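Local coordinates for protein putative regulator (Escherichia coli O6, PDB 3HFI) that probably regulates transcription as a DNA-binding regulator, its UTRA domain being consistent with an effector-sensing role as in related GntR-type proteins, at residues Y54-R59 and G120-I125; I84-N87 and P93-E96; A111-G116 and N150-G155; Q136-S141 and P145-N150. All coordinates share one frame; numbering follows the deposited sequence.

Contact 1 of 4, residues Y54-R59 and G120-I125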
loop_
_atom_site.group_PDB
_atom_site.type_symbol
_atom_site.label_atom_id
_atom_site.label_comp_id
_atom_site.label_asym_id
_atom_site.label_seq_id
_atom_site.Cartn_x
_atom_site.Cartn_y
_atom_site.Cartn_z
ATOM N N TYR A 54 14.464 14.481 -4.641
ATOM C CA TYR A 54 13.067 14.662 -4.826
ATOM C C TYR A 54 12.772 14.188 -6.258
ATOM O O TYR A 54 13.487 14.538 -7.154
ATOM C CB TYR A 54 12.713 16.116 -4.712
ATOM C CG TYR A 54 11.327 16.457 -5.219
ATOM C CD1 TYR A 54 10.221 16.434 -4.362
ATOM C CD2 TYR A 54 11.125 16.840 -6.527
ATOM C CE1 TYR A 54 8.960 16.780 -4.794
ATOM C CE2 TYR A 54 9.827 17.191 -6.992
ATOM C CZ TYR A 54 8.761 17.156 -6.104
ATOM O OH TYR A 54 7.468 17.436 -6.537
ATOM N N LEU A 55 11.756 13.343 -6.444
ATOM C CA LEU A 55 11.340 12.867 -7.760
ATOM C C LEU A 55 9.864 13.103 -7.888
ATOM O O LEU A 55 9.091 12.689 -7.013
ATOM C CB LEU A 55 11.566 11.377 -7.839
ATOM C CG LEU A 55 12.501 10.654 -8.720
ATOM C CD1 LEU A 55 13.902 11.329 -8.807
ATOM C CD2 LEU A 55 12.526 9.183 -8.241
ATOM N N GLU A 56 9.446 13.720 -8.980
ATOM C CA GLU A 56 8.029 13.836 -9.277
ATOM C C GLU A 56 7.707 12.979 -10.495
ATOM O O GLU A 56 8.334 13.141 -11.565
ATOM C CB GLU A 56 7.691 15.304 -9.563
ATOM C CG GLU A 56 6.227 15.660 -9.596
ATOM C CD GLU A 56 6.024 17.202 -9.794
ATOM O OE1 GLU A 56 6.804 17.864 -10.528
ATOM O OE2 GLU A 56 5.075 17.754 -9.194
ATOM N N ARG A 57 6.726 12.097 -10.327
ATOM C CA ARG A 57 6.399 11.056 -11.305
ATOM C C ARG A 57 4.908 11.016 -11.536
ATOM O O ARG A 57 4.128 11.147 -10.590
ATOM C CB ARG A 57 6.884 9.710 -10.787
ATOM C CG ARG A 57 8.402 9.604 -10.856
ATOM C CD ARG A 57 8.927 8.732 -9.779
ATOM N NE ARG A 57 8.650 7.363 -10.109
ATOM C CZ ARG A 57 8.008 6.486 -9.335
ATOM N NH1 ARG A 57 7.539 6.763 -8.115
ATOM N NH2 ARG A 57 7.834 5.273 -9.807
ATOM N N LEU A 58 4.521 10.881 -12.805
ATOM C CA LEU A 58 3.120 10.895 -13.174
ATOM C C LEU A 58 2.827 9.506 -13.682
ATOM O O LEU A 58 3.480 9.018 -14.602
ATOM C CB LEU A 58 2.817 11.960 -14.240
ATOM C CG LEU A 58 1.346 12.140 -14.644
ATOM C CD1 LEU A 58 0.546 12.853 -13.568
ATOM C CD2 LEU A 58 1.242 12.899 -15.948
ATOM N N ARG A 59 1.892 8.844 -13.032
ATOM C CA ARG A 59 1.587 7.481 -13.384
ATOM C C ARG A 59 0.293 7.498 -14.124
ATOM O O ARG A 59 -0.685 8.028 -13.610
ATOM C CB ARG A 59 1.418 6.627 -12.169
ATOM C CG ARG A 59 0.684 5.349 -12.481
ATOM C CD ARG A 59 1.062 4.300 -11.472
ATOM N NE ARG A 59 2.515 4.171 -11.484
ATOM C CZ ARG A 59 3.245 3.739 -10.466
ATOM N NH1 ARG A 59 2.675 3.379 -9.314
ATOM N NH2 ARG A 59 4.563 3.671 -10.593
ATOM N N GLY A 120 -2.880 20.171 -10.090
ATOM C CA GLY A 120 -4.128 20.084 -10.840
ATOM C C GLY A 120 -3.788 19.895 -12.289
ATOM O O GLY A 120 -4.284 18.986 -12.922
ATOM N N HIS A 121 -2.877 20.729 -12.788
ATOM C CA HIS A 121 -2.517 20.716 -14.194
ATOM C C HIS A 121 -1.928 19.373 -14.608
ATOM O O HIS A 121 -2.225 18.849 -15.661
ATOM C CB HIS A 121 -1.607 21.920 -14.551
ATOM C CG HIS A 121 -2.366 23.112 -15.084
ATOM N ND1 HIS A 121 -2.948 24.066 -14.267
ATOM C CD2 HIS A 121 -2.668 23.484 -16.355
ATOM C CE1 HIS A 121 -3.554 24.979 -15.010
ATOM N N PHE A 122 -1.139 18.771 -13.757
ATOM C CA PHE A 122 -0.607 17.457 -14.082
ATOM C C PHE A 122 -1.661 16.349 -14.171
ATOM O O PHE A 122 -1.482 15.403 -14.917
ATOM C CB PHE A 122 0.466 17.080 -13.065
ATOM C CG PHE A 122 1.689 17.932 -13.152
ATOM C CD1 PHE A 122 2.444 17.955 -14.310
ATOM C CD2 PHE A 122 2.091 18.709 -12.071
ATOM C CE1 PHE A 122 3.585 18.749 -14.406
ATOM C CE2 PHE A 122 3.239 19.499 -12.136
ATOM C CZ PHE A 122 3.991 19.526 -13.308
ATOM N N LEU A 123 -2.741 16.459 -13.404
ATOM C CA LEU A 123 -3.762 15.415 -13.343
ATOM C C LEU A 123 -5.074 15.796 -14.050
ATOM O O LEU A 123 -6.011 14.998 -14.130
ATOM C CB LEU A 123 -4.066 15.111 -11.883
ATOM C CG LEU A 123 -2.959 14.394 -11.125
ATOM C CD1 LEU A 123 -3.288 14.353 -9.642
ATOM C CD2 LEU A 123 -2.786 13.005 -11.673
ATOM N N ASP A 124 -5.119 17.020 -14.554
ATOM C CA ASP A 124 -6.291 17.602 -15.199
ATOM C C ASP A 124 -7.317 18.041 -14.213
ATOM O O ASP A 124 -8.041 18.971 -14.445
ATOM C CB ASP A 124 -6.910 16.652 -16.189
ATOM C CG ASP A 124 -5.989 16.327 -17.292
ATOM O OD1 ASP A 124 -5.075 17.116 -17.535
ATOM O OD2 ASP A 124 -6.156 15.279 -17.923
ATOM N N ILE A 125 -7.386 17.374 -13.091
ATOM C CA ILE A 125 -8.312 17.831 -12.094
ATOM C C ILE A 125 -8.497 19.357 -12.172
ATOM O O ILE A 125 -7.593 20.099 -12.498
ATOM C CB ILE A 125 -7.836 17.425 -10.686
#
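Leu-58 meets Phe-122 and Leu-123 where helix 117-123 of this UTRA domain packs against strand 51-60 of the antiparallel sheet. The apolar part runs through one methyl of Leu-58, CD1. The leucine CG stands opposite the backbone N (chi1 -176°), which sends the fork out from the strand to the helix. CD1 lies 3.8 Å from Leu-123 CD2, the two leucines sliding past each other in opposite directions, and a looser touch of 4.3 Å joins the same Leu-58 CD1 to Phe-122 CB.

The rest brings polar atoms against carbon. Leu-58 CD1 sits 3.5 Å from Phe-122 O, near the C-terminal end of the helix, and Leu-58 CD2 lies 3.8 Å from the same oxygen. The helix ends just beyond Leu-123, at Asp-124, whose phi is positive.

Two positions before Leu-58 on the strand, Glu-56 extends an outstretched chain toward the helix. It crosses the Phe-122 side chain at about a right angle, with carboxylate and ring planes 63° apart, and meets the ring obliquely: Glu-56 OE2 to Phe-122 CE2, 3.9 Å.

Contact 2 of 4, residues I84-N87 and P93-E96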
loop_
_atom_site.group_PDB
_atom_site.type_symbol
_atom_site.label_atom_id
_atom_site.label_comp_id
_atom_site.label_asym_id
_atom_site.label_seq_id
_atom_site.Cartn_x
_atom_site.Cartn_y
_atom_site.Cartn_z
ATOM N N ILE A 84 20.542 7.762 -11.776
ATOM C CA ILE A 84 19.593 6.896 -12.503
ATOM C C ILE A 84 18.602 7.723 -13.367
ATOM O O ILE A 84 18.239 8.827 -13.010
ATOM C CB ILE A 84 18.805 5.931 -11.492
ATOM C CG1 ILE A 84 19.781 5.077 -10.661
ATOM C CG2 ILE A 84 17.847 4.991 -12.194
ATOM C CD1 ILE A 84 20.727 4.241 -11.471
ATOM N N ASP A 85 18.187 7.185 -14.514
ATOM C CA ASP A 85 17.038 7.718 -15.255
ATOM C C ASP A 85 15.825 6.841 -14.952
ATOM O O ASP A 85 15.682 5.730 -15.480
ATOM C CB ASP A 85 17.297 7.783 -16.796
ATOM C CG ASP A 85 16.082 8.382 -17.606
ATOM O OD1 ASP A 85 15.055 8.857 -17.016
ATOM O OD2 ASP A 85 16.162 8.365 -18.852
ATOM N N PHE A 86 14.922 7.366 -14.150
ATOM C CA PHE A 86 13.759 6.609 -13.762
ATOM C C PHE A 86 12.603 6.698 -14.775
ATOM O O PHE A 86 11.486 6.231 -14.491
ATOM C CB PHE A 86 13.312 7.016 -12.356
ATOM C CG PHE A 86 14.308 6.659 -11.272
ATOM C CD1 PHE A 86 15.042 7.652 -10.625
ATOM C CD2 PHE A 86 14.496 5.328 -10.902
ATOM C CE1 PHE A 86 15.947 7.327 -9.616
ATOM C CE2 PHE A 86 15.402 4.995 -9.891
ATOM C CZ PHE A 86 16.128 5.988 -9.257
ATOM N N ASN A 87 12.861 7.285 -15.949
ATOM C CA ASN A 87 12.052 6.993 -17.138
ATOM C C ASN A 87 12.471 5.635 -17.713
ATOM O O ASN A 87 11.740 5.026 -18.491
ATOM C CB ASN A 87 12.200 8.098 -18.211
ATOM C CG ASN A 87 11.381 9.355 -17.890
ATOM O OD1 ASN A 87 11.889 10.481 -17.930
ATOM N ND2 ASN A 87 10.115 9.163 -17.573
ATOM N N PRO A 93 12.788 -1.134 -7.054
ATOM C CA PRO A 93 13.824 -2.092 -7.402
ATOM C C PRO A 93 15.195 -1.484 -7.413
ATOM O O PRO A 93 16.142 -2.127 -6.977
ATOM C CB PRO A 93 13.433 -2.522 -8.815
ATOM C CG PRO A 93 11.908 -2.427 -8.802
ATOM C CD PRO A 93 11.667 -1.164 -8.002
ATOM N N THR A 94 15.307 -0.232 -7.872
ATOM C CA THR A 94 16.596 0.420 -7.943
ATOM C C THR A 94 17.144 0.788 -6.560
ATOM O O THR A 94 18.347 0.699 -6.318
ATOM C CB THR A 94 16.548 1.684 -8.857
ATOM O OG1 THR A 94 16.074 1.332 -10.174
ATOM C CG2 THR A 94 17.915 2.322 -8.996
ATOM N N ILE A 95 16.274 1.243 -5.677
ATOM C CA ILE A 95 16.612 1.506 -4.277
ATOM C C ILE A 95 17.190 0.210 -3.695
ATOM O O ILE A 95 18.261 0.222 -3.094
ATOM C CB ILE A 95 15.353 2.039 -3.531
ATOM C CG1 ILE A 95 15.065 3.490 -3.991
ATOM C CG2 ILE A 95 15.471 1.924 -2.011
ATOM C CD1 ILE A 95 13.779 4.139 -3.376
ATOM N N GLU A 96 16.531 -0.918 -3.974
ATOM C CA GLU A 96 16.942 -2.201 -3.418
ATOM C C GLU A 96 18.275 -2.646 -3.964
ATOM O O GLU A 96 19.120 -3.005 -3.169
ATOM C CB GLU A 96 15.858 -3.287 -3.613
ATOM C CG GLU A 96 14.622 -3.089 -2.724
ATOM C CD GLU A 96 13.721 -4.290 -2.716
ATOM O OE1 GLU A 96 13.752 -5.026 -3.718
ATOM O OE2 GLU A 96 13.026 -4.574 -1.711
#
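A small, partly buried loop-to-helix packing contact of the UTRA domain brings Ile-84 and Phe-86, in the loop that follows strand 65-73, against Thr-94 of helix 91-99. It is local in sequence, with only five residues separating the two segments. The whole of it turns on one threonine, whose methyl and CB are met from two directions.

Ile-84 comes tip to tip with Thr-94: the CG1 methylene of Ile-84 is 3.7 Å from the Thr-94 methyl CG2. That methyl lies trans to the threonine's own main-chain N, which turns it to the loop, while OG1 turns back beside the helix backbone (chi1 -56°) and is hydrogen-bonded to Asn-90 O one turn earlier. The hydroxyl therefore has its hydrogen-bond partner at the start of the helix, and on the loop side it lies against a ring carbon, Phe-86 CE2.

Phe-86 arrives by its ring edge, with Thr-94 CB close to the ring plane. Ile-84 CG2 lies over one face of the same ring, 3.3 Å above its plane and off toward the rim, so Ile-84 touches both the ring and the threonine. The bend between Ile-84 and Asn-87 contains an Asx turn, in which Asn-87 N donates to Asp-85 OD1. The closest approach of the ring edge is Phe-86 CE2, 3.7 Å from Thr-94 CB.

Contact 3 of 4, residues A111-G116 and N150-G155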
loop_
_atom_site.group_PDB
_atom_site.type_symbol
_atom_site.label_atom_id
_atom_site.label_comp_id
_atom_site.label_asym_id
_atom_site.label_seq_id
_atom_site.Cartn_x
_atom_site.Cartn_y
_atom_site.Cartn_z
ATOM N N ALA A 111 -5.679 11.059 3.451
ATOM C CA ALA A 111 -6.342 12.338 3.778
ATOM C C ALA A 111 -7.006 12.936 2.530
ATOM O O ALA A 111 -6.529 12.738 1.426
ATOM C CB ALA A 111 -5.311 13.320 4.347
ATOM N N ALA A 112 -8.090 13.682 2.711
ATOM C CA ALA A 112 -8.706 14.468 1.607
ATOM C C ALA A 112 -7.961 15.763 1.448
ATOM O O ALA A 112 -7.701 16.441 2.431
ATOM C CB ALA A 112 -10.162 14.760 1.885
ATOM N N ARG A 113 -7.585 16.097 0.224
ATOM C CA ARG A 113 -7.051 17.436 -0.072
ATOM C C ARG A 113 -7.750 18.075 -1.295
ATOM O O ARG A 113 -8.479 17.413 -2.034
ATOM C CB ARG A 113 -5.547 17.371 -0.294
ATOM C CG ARG A 113 -4.757 16.704 0.872
ATOM C CD ARG A 113 -4.410 17.686 1.956
ATOM N NE ARG A 113 -3.635 18.806 1.409
ATOM C CZ ARG A 113 -2.298 18.890 1.372
ATOM N NH1 ARG A 113 -1.520 17.919 1.873
ATOM N NH2 ARG A 113 -1.732 19.974 0.840
ATOM N N LEU A 114 -7.542 19.371 -1.492
ATOM C CA LEU A 114 -8.020 20.052 -2.715
ATOM C C LEU A 114 -6.789 20.345 -3.602
ATOM O O LEU A 114 -6.085 21.332 -3.372
ATOM C CB LEU A 114 -8.827 21.308 -2.353
ATOM C CG LEU A 114 -10.190 21.060 -1.661
ATOM C CD1 LEU A 114 -11.140 20.258 -2.533
ATOM C CD2 LEU A 114 -10.067 20.360 -0.307
ATOM N N ILE A 115 -6.569 19.479 -4.606
ATOM C CA ILE A 115 -5.273 19.261 -5.328
ATOM C C ILE A 115 -4.237 20.401 -5.393
ATOM O O ILE A 115 -3.072 20.230 -4.987
ATOM C CB ILE A 115 -5.558 18.707 -6.792
ATOM C CG1 ILE A 115 -4.255 18.383 -7.546
ATOM C CG2 ILE A 115 -6.532 19.646 -7.604
ATOM C CD1 ILE A 115 -3.538 17.109 -7.064
ATOM N N GLY A 116 -4.671 21.554 -5.922
ATOM C CA GLY A 116 -3.786 22.693 -6.217
ATOM C C GLY A 116 -3.703 22.955 -7.717
ATOM O O GLY A 116 -4.123 22.113 -8.528
ATOM N N ASN A 150 4.533 11.357 -1.233
ATOM C CA ASN A 150 3.238 11.999 -1.223
ATOM C C ASN A 150 2.567 11.663 -2.528
ATOM O O ASN A 150 3.159 11.905 -3.596
ATOM C CB ASN A 150 3.395 13.504 -1.169
ATOM C CG ASN A 150 3.635 14.002 0.227
ATOM O OD1 ASN A 150 2.719 14.455 0.871
ATOM N ND2 ASN A 150 4.861 13.900 0.714
ATOM N N VAL A 151 1.347 11.122 -2.461
ATOM C CA VAL A 151 0.662 10.629 -3.656
ATOM C C VAL A 151 -0.670 11.342 -3.779
ATOM O O VAL A 151 -1.392 11.469 -2.797
ATOM C CB VAL A 151 0.455 9.117 -3.601
ATOM C CG1 VAL A 151 -0.218 8.636 -4.833
ATOM C CG2 VAL A 151 1.800 8.408 -3.448
ATOM N N TRP A 152 -0.991 11.765 -4.998
ATOM C CA TRP A 152 -2.200 12.503 -5.299
ATOM C C TRP A 152 -2.994 11.645 -6.245
ATOM O O TRP A 152 -2.590 11.451 -7.395
ATOM C CB TRP A 152 -1.848 13.817 -5.947
ATOM C CG TRP A 152 -0.872 14.525 -5.133
ATOM C CD1 TRP A 152 0.505 14.418 -5.179
ATOM C CD2 TRP A 152 -1.175 15.410 -4.092
ATOM N NE1 TRP A 152 1.076 15.199 -4.212
ATOM C CE2 TRP A 152 0.067 15.834 -3.529
ATOM C CE3 TRP A 152 -2.369 15.895 -3.561
ATOM C CZ2 TRP A 152 0.130 16.727 -2.465
ATOM C CZ3 TRP A 152 -2.311 16.785 -2.524
ATOM C CH2 TRP A 152 -1.067 17.207 -1.987
ATOM N N LEU A 153 -4.108 11.124 -5.742
ATOM C CA LEU A 153 -4.757 9.994 -6.369
ATOM C C LEU A 153 -6.009 10.716 -6.704
ATOM O O LEU A 153 -6.542 11.318 -5.818
ATOM C CB LEU A 153 -5.494 9.108 -5.380
ATOM C CG LEU A 153 -4.793 7.812 -4.998
ATOM C CD1 LEU A 153 -3.650 8.088 -4.073
ATOM C CD2 LEU A 153 -5.828 6.909 -4.323
ATOM N N LYS A 154 -6.493 10.709 -7.934
ATOM C CA LYS A 154 -7.709 11.521 -8.208
ATOM C C LYS A 154 -8.912 10.577 -8.243
ATOM O O LYS A 154 -10.039 11.011 -8.470
ATOM C CB LYS A 154 -7.015 11.453 -9.598
ATOM C CG LYS A 154 -7.872 11.708 -10.823
ATOM C CD LYS A 154 -7.022 11.493 -12.081
ATOM C CE LYS A 154 -7.856 11.476 -13.374
ATOM N NZ LYS A 154 -7.674 12.692 -14.241
ATOM N N GLY A 155 -8.667 9.292 -8.030
ATOM C CA GLY A 155 -9.709 8.276 -8.042
ATOM C C GLY A 155 -10.140 7.672 -6.714
ATOM O O GLY A 155 -10.986 8.246 -6.043
#
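Trp-152 brings CH2, the far atom of its six-membered ring, against one face of the Arg-113 guanidinium, 3.8 Å from its plane and off toward the rim. The two planes are turned 76° apart, so this is no flat stack; the indole meets the guanidinium obliquely. From Trp-152 CH2 to Arg-113 NH1 is 4.0 Å, and the carbon part of the arginine joins in, its CB coming 4.0 Å from Trp-152 CZ3. Arg-113 manages both because its chain folds twice, at chi2 (-86°) and again at chi3, curling back toward the indole.

Ile-115 supplies the second partner. Its CG1 branch is extended away from the main-chain N, and the terminal CD1 reaches the inner part of the tryptophan, 3.9 Å from both Trp-152 CB and Trp-152 CE3, and meets the ring obliquely. Arg-113 and Ile-115 thus touch the outer end and the root of one indole.

The strands involved, 105-114 and 144-153, are not neighbours in the antiparallel sheet of the UTRA domain. Strand 130-139 runs between them, and the tryptophan bridges across it, with His-133 of that middle strand meeting the indole at about 35° between planes. Trp-152 NE1 is hydrogen-bonded to Glu-70 OE1 on strand 65-73, which helps fix the rotation of the indole. Beyond Ile-115 the chain enters helix 117-123 at Gly-116, the N-cap residue.

Contact 4 of 4, residues Q136-S141 and P145-N150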
loop_
_atom_site.group_PDB
_atom_site.type_symbol
_atom_site.label_atom_id
_atom_site.label_comp_id
_atom_site.label_asym_id
_atom_site.label_seq_id
_atom_site.Cartn_x
_atom_site.Cartn_y
_atom_site.Cartn_z
ATOM N N GLN A 136 3.226 8.223 2.440
ATOM C CA GLN A 136 3.698 6.888 2.647
ATOM C C GLN A 136 5.156 6.906 3.024
ATOM O O GLN A 136 5.977 7.545 2.350
ATOM C CB GLN A 136 3.569 6.113 1.354
ATOM C CG GLN A 136 4.005 4.646 1.521
ATOM C CD GLN A 136 3.897 3.874 0.266
ATOM O OE1 GLN A 136 4.597 4.183 -0.741
ATOM N NE2 GLN A 136 2.998 2.850 0.270
ATOM N N LEU A 137 5.489 6.197 4.076
ATOM C CA LEU A 137 6.857 6.093 4.537
ATOM C C LEU A 137 7.257 4.647 4.274
ATOM O O LEU A 137 6.575 3.761 4.687
ATOM C CB LEU A 137 6.942 6.460 6.032
ATOM C CG LEU A 137 8.317 6.680 6.656
ATOM C CD1 LEU A 137 9.175 7.649 5.865
ATOM C CD2 LEU A 137 8.221 7.128 8.118
ATOM N N VAL A 138 8.396 4.458 3.621
ATOM C CA VAL A 138 8.930 3.163 3.189
ATOM C C VAL A 138 10.256 2.913 3.902
ATOM O O VAL A 138 11.082 3.817 3.988
ATOM C CB VAL A 138 9.094 3.141 1.641
ATOM C CG1 VAL A 138 9.685 1.793 1.163
ATOM C CG2 VAL A 138 7.704 3.399 0.956
ATOM N N PHE A 139 10.431 1.695 4.453
ATOM C CA PHE A 139 11.518 1.353 5.365
ATOM C C PHE A 139 12.250 0.132 4.851
ATOM O O PHE A 139 11.623 -0.818 4.346
ATOM C CB PHE A 139 11.007 0.924 6.722
ATOM C CG PHE A 139 10.290 1.981 7.514
ATOM C CD1 PHE A 139 10.862 2.511 8.648
ATOM C CD2 PHE A 139 8.997 2.338 7.197
ATOM C CE1 PHE A 139 10.157 3.432 9.441
ATOM C CE2 PHE A 139 8.266 3.253 7.959
ATOM C CZ PHE A 139 8.857 3.802 9.102
ATOM N N PHE A 140 13.570 0.126 5.035
ATOM C CA PHE A 140 14.331 -1.098 4.980
ATOM C C PHE A 140 14.190 -1.918 6.247
ATOM O O PHE A 140 14.084 -3.126 6.229
ATOM C CB PHE A 140 15.794 -0.746 4.824
ATOM C CG PHE A 140 16.162 -0.192 3.479
ATOM C CD1 PHE A 140 15.697 -0.776 2.298
ATOM C CD2 PHE A 140 17.008 0.900 3.393
ATOM C CE1 PHE A 140 16.087 -0.259 1.064
ATOM C CE2 PHE A 140 17.437 1.400 2.143
ATOM C CZ PHE A 140 16.976 0.825 0.999
ATOM N N SER A 141 14.265 -1.276 7.382
ATOM C CA SER A 141 14.112 -1.983 8.615
ATOM C C SER A 141 13.279 -1.075 9.453
ATOM O O SER A 141 13.099 0.104 9.113
ATOM C CB SER A 141 15.446 -2.258 9.315
ATOM O OG SER A 141 16.038 -1.046 9.786
ATOM N N PRO A 145 14.082 4.198 7.768
ATOM C CA PRO A 145 13.334 4.686 6.632
ATOM C C PRO A 145 14.251 4.987 5.459
ATOM O O PRO A 145 15.437 5.250 5.659
ATOM C CB PRO A 145 12.677 5.993 7.167
ATOM C CG PRO A 145 12.852 5.958 8.585
ATOM C CD PRO A 145 14.117 5.203 8.828
ATOM N N VAL A 146 13.739 4.845 4.237
ATOM C CA VAL A 146 14.515 5.171 3.043
ATOM C C VAL A 146 13.802 6.186 2.144
ATOM O O VAL A 146 14.463 6.951 1.435
ATOM C CB VAL A 146 14.911 3.950 2.228
ATOM C CG1 VAL A 146 13.691 3.155 1.685
ATOM C CG2 VAL A 146 15.845 4.381 1.048
ATOM N N GLU A 147 12.469 6.222 2.179
ATOM C CA GLU A 147 11.733 7.052 1.227
ATOM C C GLU A 147 10.445 7.498 1.833
ATOM O O GLU A 147 9.843 6.739 2.603
ATOM C CB GLU A 147 11.473 6.291 -0.081
ATOM C CG GLU A 147 10.873 7.120 -1.233
ATOM C CD GLU A 147 9.362 7.184 -1.230
ATOM O OE1 GLU A 147 8.710 6.197 -0.810
ATOM O OE2 GLU A 147 8.800 8.196 -1.680
ATOM N N PHE A 148 10.051 8.742 1.519
ATOM C CA PHE A 148 8.830 9.398 2.024
ATOM C C PHE A 148 8.123 9.988 0.814
ATOM O O PHE A 148 8.644 10.910 0.159
ATOM C CB PHE A 148 9.154 10.513 3.050
ATOM C CG PHE A 148 7.949 11.222 3.561
ATOM C CD1 PHE A 148 6.965 10.526 4.244
ATOM C CD2 PHE A 148 7.768 12.568 3.339
ATOM C CE1 PHE A 148 5.844 11.145 4.689
ATOM C CE2 PHE A 148 6.594 13.213 3.788
ATOM C CZ PHE A 148 5.686 12.524 4.466
ATOM N N GLY A 149 6.976 9.407 0.484
ATOM C CA GLY A 149 6.215 9.757 -0.698
ATOM C C GLY A 149 4.902 10.422 -0.377
ATOM O O GLY A 149 4.247 10.102 0.625
ATOM N N ASN A 150 4.533 11.357 -1.233
ATOM C CA ASN A 150 3.238 11.999 -1.223
ATOM C C ASN A 150 2.567 11.663 -2.528
ATOM O O ASN A 150 3.159 11.905 -3.596
ATOM C CB ASN A 150 3.395 13.504 -1.169
ATOM C CG ASN A 150 3.635 14.002 0.227
ATOM O OD1 ASN A 150 2.719 14.455 0.871
ATOM N ND2 ASN A 150 4.861 13.900 0.714
HETATM O O HOH W 1 6.221 5.940 -1.172
#
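Phe-140 has Val-146 over one face, its CG1 4.0 Å above the plane and over the ring centre. The Val-146 CB makes a CH-pi contact, 27° off the ring normal, and CG2 comes 3.6 Å from Phe-140 CE2. The Phe-139 ring carries Pro-145 CB over one face, and its CE1 lies 3.8 Å from Pro-145 CG. The Phe-148 ring is met obliquely by Leu-137 CD1, 4.0 Å from Phe-148 CD1.

All belong to the beta hairpin of strands 130-139 and 144-153; the axes of segments 136-139 and 145-150 approach to 4.6 Å, antiparallel. Gln-136 and Gly-149 form a hydrogen-bonded pair, Leu-137 and Phe-148 a non-hydrogen-bonded one, and Val-138 N donates to Glu-147 O. Then comes a classic beta bulge: Val-146 and Glu-147 both face Val-138. Val-138 O takes a nearly straight bond from Val-146 N, 2.9 Å long, and a weak one from Glu-147 N at 3.3 Å. Glu-147 bends at chi2 (-88°), bringing OE1 to 3.5 Å from Val-138 CG2, while its OE2 is hydrogen-bonded by Asn-71 ND2.

Gln-136 NE2 bonds Tyr-159 O, and OE1 Gly-161 N, of the second subunit. In the sheet the hairpin lies between strand 65-73, next to 144-153, and strand 105-114, next to 130-139. Ile-95 of helix 91-99 packs on Phe-140 and Val-146.

Contacts 1, 3 and 4 all involve strands of the one sheet, and strand 144-153 passes from contact 4 into contact 3 through the shared Asn-150, though their centres lie about 19 Å apart. Contacts 1 and 3 are close neighbours, centres about 10 Å apart: Lys-154 NZ probably hydrogen-bonds Leu-123 O at 2.8 Å, and Leu-123 CD1 packs 3.8 Å from Ile-115 CD1. Contact 2, between a loop and helix 91-99, touches contacts 1 and 4: Phe-86 CD1 is 3.8 Å from Leu-55 CD2 and Ile-95 CG2 is 3.5 Å from Phe-140 CZ. Contacts 2 and 3 lie on opposite sides of the chain's centre, about 24 Å apart between centres.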